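Local coordinates for porphyranase B (Zobellia galactanivorans, PDB 3JUU), which hydrolyses the sulfated red-algal polysaccharide porphyran, cutting the linkage between beta-D-galactose and alpha-L-galactose-6-sulfate to release mostly disaccharides, at residues L127-K132 / K139-L144. Residues are numbered along the deposited sequence; the frame is centred on the assembly and turned at random.
Sequences LINEGK and KRTTEL
L127 and L144 form a hydrogen-bonded antiparallel pair where strands 122-128 and 141-150 of the GH16 jelly roll, a beta-sandwich, pair side by side. Each backbone N reaches the other residue's O at 2.8 Å, and the two leucine side chains lie alongside one another, pointing the same way, with CB of L127 4.0 Å from CB of L144. This is the tightly packed end: L238, I214 and F216 close around the pair. On the other face of the sheet, I128 stands beside E143, assigned as the catalytic nucleophile, with CG1 of I128 against the CB of E143. E143 has CG anti to its backbone N (chi1 177°) and an extended chain beyond, which carries the carboxylate into the cleft; there it forms a salt bridge with R174 and is hydrogen-bonded to a bound glycerol, probably from the crystallisation liquor, near the proposed proton donor E148.

Past I128 one more backbone bond follows, N of N129 to O of T142; then the side-chain amide of N129 takes over. OD1 accepts from N of T142 at 3.0 Å, the donor sitting well above the carbonyl plane, while ND2 gives a short bond of 2.7 Å to O of R140, in the carbonyl plane and close to the plane of the amide itself. Bonds to N of T142, on the strand, and O of R140, in the loop before it, fix the rotation of this buried amide.

The far end is looser, with the side chains of K132 and K139 exposed and the backbones meeting through CA-H...O contacts between G131 and K139. A water links the two segments, accepting from N of G131, hydrogen-bonded to OD1 of N129, and hydrogen-bonded at 3.1 Å to OG1 of T141, a hydroxyl that also meets ND2 of N175.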
# COMPACT_ATOMS: atom_id res chain seq x y z
N LEU A 127 -2.12 -3.21 -3.90
CA LEU A 127 -2.28 -3.42 -5.35
C LEU A 127 -3.73 -3.22 -5.63
O LEU A 127 -4.58 -3.63 -4.80
CB LEU A 127 -1.96 -4.94 -5.69
CG LEU A 127 -0.43 -5.20 -5.69
CD1 LEU A 127 -0.03 -6.68 -5.39
CD2 LEU A 127 0.12 -4.78 -7.06
N ILE A 128 -4.08 -2.65 -6.78
CA ILE A 128 -5.49 -2.60 -7.16
C ILE A 128 -5.53 -2.72 -8.69
O ILE A 128 -4.60 -2.31 -9.36
CB ILE A 128 -6.20 -1.30 -6.55
CG1 ILE A 128 -7.72 -1.33 -6.74
CG2 ILE A 128 -5.59 -0.00 -7.21
CD1 ILE A 128 -8.48 -0.30 -6.01
N ASN A 129 -6.63 -3.23 -9.24
CA ASN A 129 -6.80 -3.20 -10.67
C ASN A 129 -7.39 -1.82 -11.05
O ASN A 129 -7.65 -0.97 -10.16
CB ASN A 129 -7.69 -4.38 -11.13
CG ASN A 129 -9.17 -4.17 -10.83
OD1 ASN A 129 -9.56 -3.55 -9.80
ND2 ASN A 129 -10.04 -4.63 -11.77
N GLU A 130 -7.62 -1.63 -12.32
CA GLU A 130 -8.14 -0.32 -12.79
C GLU A 130 -9.34 -0.62 -13.70
O GLU A 130 -9.22 -0.68 -14.92
CB GLU A 130 -6.99 0.45 -13.49
CG GLU A 130 -6.04 1.03 -12.43
CD GLU A 130 -4.89 1.82 -13.01
OE1 GLU A 130 -4.75 1.83 -14.24
OE2 GLU A 130 -4.08 2.40 -12.23
N GLY A 131 -10.46 -0.87 -13.07
CA GLY A 131 -11.56 -1.59 -13.71
C GLY A 131 -12.12 -0.79 -14.89
O GLY A 131 -12.59 -1.35 -15.89
N LYS A 132 -12.09 0.54 -14.83
CA LYS A 132 -12.79 1.22 -15.95
C LYS A 132 -12.02 1.04 -17.28
O LYS A 132 -12.62 1.24 -18.35
CB LYS A 132 -13.01 2.68 -15.64
CG LYS A 132 -11.73 3.38 -15.43
CD LYS A 132 -12.05 4.90 -15.06
CE LYS A 132 -10.99 5.80 -15.66
NZ LYS A 132 -9.65 5.13 -15.45
N LYS A 139 -14.19 -5.14 -15.24
CA LYS A 139 -14.43 -3.80 -14.69
C LYS A 139 -14.67 -3.86 -13.17
O LYS A 139 -14.69 -2.82 -12.51
CB LYS A 139 -15.68 -3.16 -15.38
CG LYS A 139 -15.43 -2.77 -16.89
CD LYS A 139 -16.70 -2.03 -17.46
CE LYS A 139 -16.86 -2.28 -18.93
NZ LYS A 139 -15.66 -1.64 -19.68
N ARG A 140 -14.95 -5.04 -12.62
CA ARG A 140 -15.10 -5.23 -11.15
C ARG A 140 -13.73 -4.87 -10.54
O ARG A 140 -12.72 -4.87 -11.22
CB ARG A 140 -15.42 -6.70 -10.81
CG ARG A 140 -14.31 -7.65 -11.24
CD ARG A 140 -14.84 -9.11 -11.21
NE ARG A 140 -13.87 -10.06 -11.76
CZ ARG A 140 -12.89 -10.70 -11.10
NH1 ARG A 140 -12.71 -10.55 -9.81
NH2 ARG A 140 -12.07 -11.50 -11.76
N THR A 141 -13.75 -4.53 -9.25
CA THR A 141 -12.55 -4.14 -8.52
C THR A 141 -12.00 -5.31 -7.75
O THR A 141 -12.76 -6.03 -7.09
CB THR A 141 -12.91 -3.04 -7.52
OG1 THR A 141 -13.36 -1.92 -8.31
CG2 THR A 141 -11.65 -2.61 -6.71
N THR A 142 -10.68 -5.44 -7.76
CA THR A 142 -9.99 -6.39 -6.93
C THR A 142 -8.89 -5.51 -6.30
O THR A 142 -8.17 -4.81 -6.96
CB THR A 142 -9.31 -7.55 -7.75
OG1 THR A 142 -8.38 -7.02 -8.73
CG2 THR A 142 -10.30 -8.40 -8.46
N GLU A 143 -8.83 -5.54 -4.97
CA GLU A 143 -7.81 -4.76 -4.23
C GLU A 143 -7.12 -5.72 -3.29
O GLU A 143 -7.79 -6.43 -2.55
CB GLU A 143 -8.52 -3.64 -3.43
CG GLU A 143 -7.51 -2.82 -2.55
CD GLU A 143 -8.27 -1.75 -1.73
OE1 GLU A 143 -9.48 -1.47 -1.98
OE2 GLU A 143 -7.63 -1.20 -0.80
N LEU A 144 -5.78 -5.69 -3.31
CA LEU A 144 -4.94 -6.57 -2.46
C LEU A 144 -4.07 -5.62 -1.57
O LEU A 144 -3.11 -5.03 -2.01
CB LEU A 144 -4.07 -7.48 -3.40
CG LEU A 144 -3.45 -8.75 -2.77
CD1 LEU A 144 -2.59 -9.47 -3.80
CD2 LEU A 144 -2.64 -8.43 -1.48
O HOH W 1 -10.98 -1.18 -10.09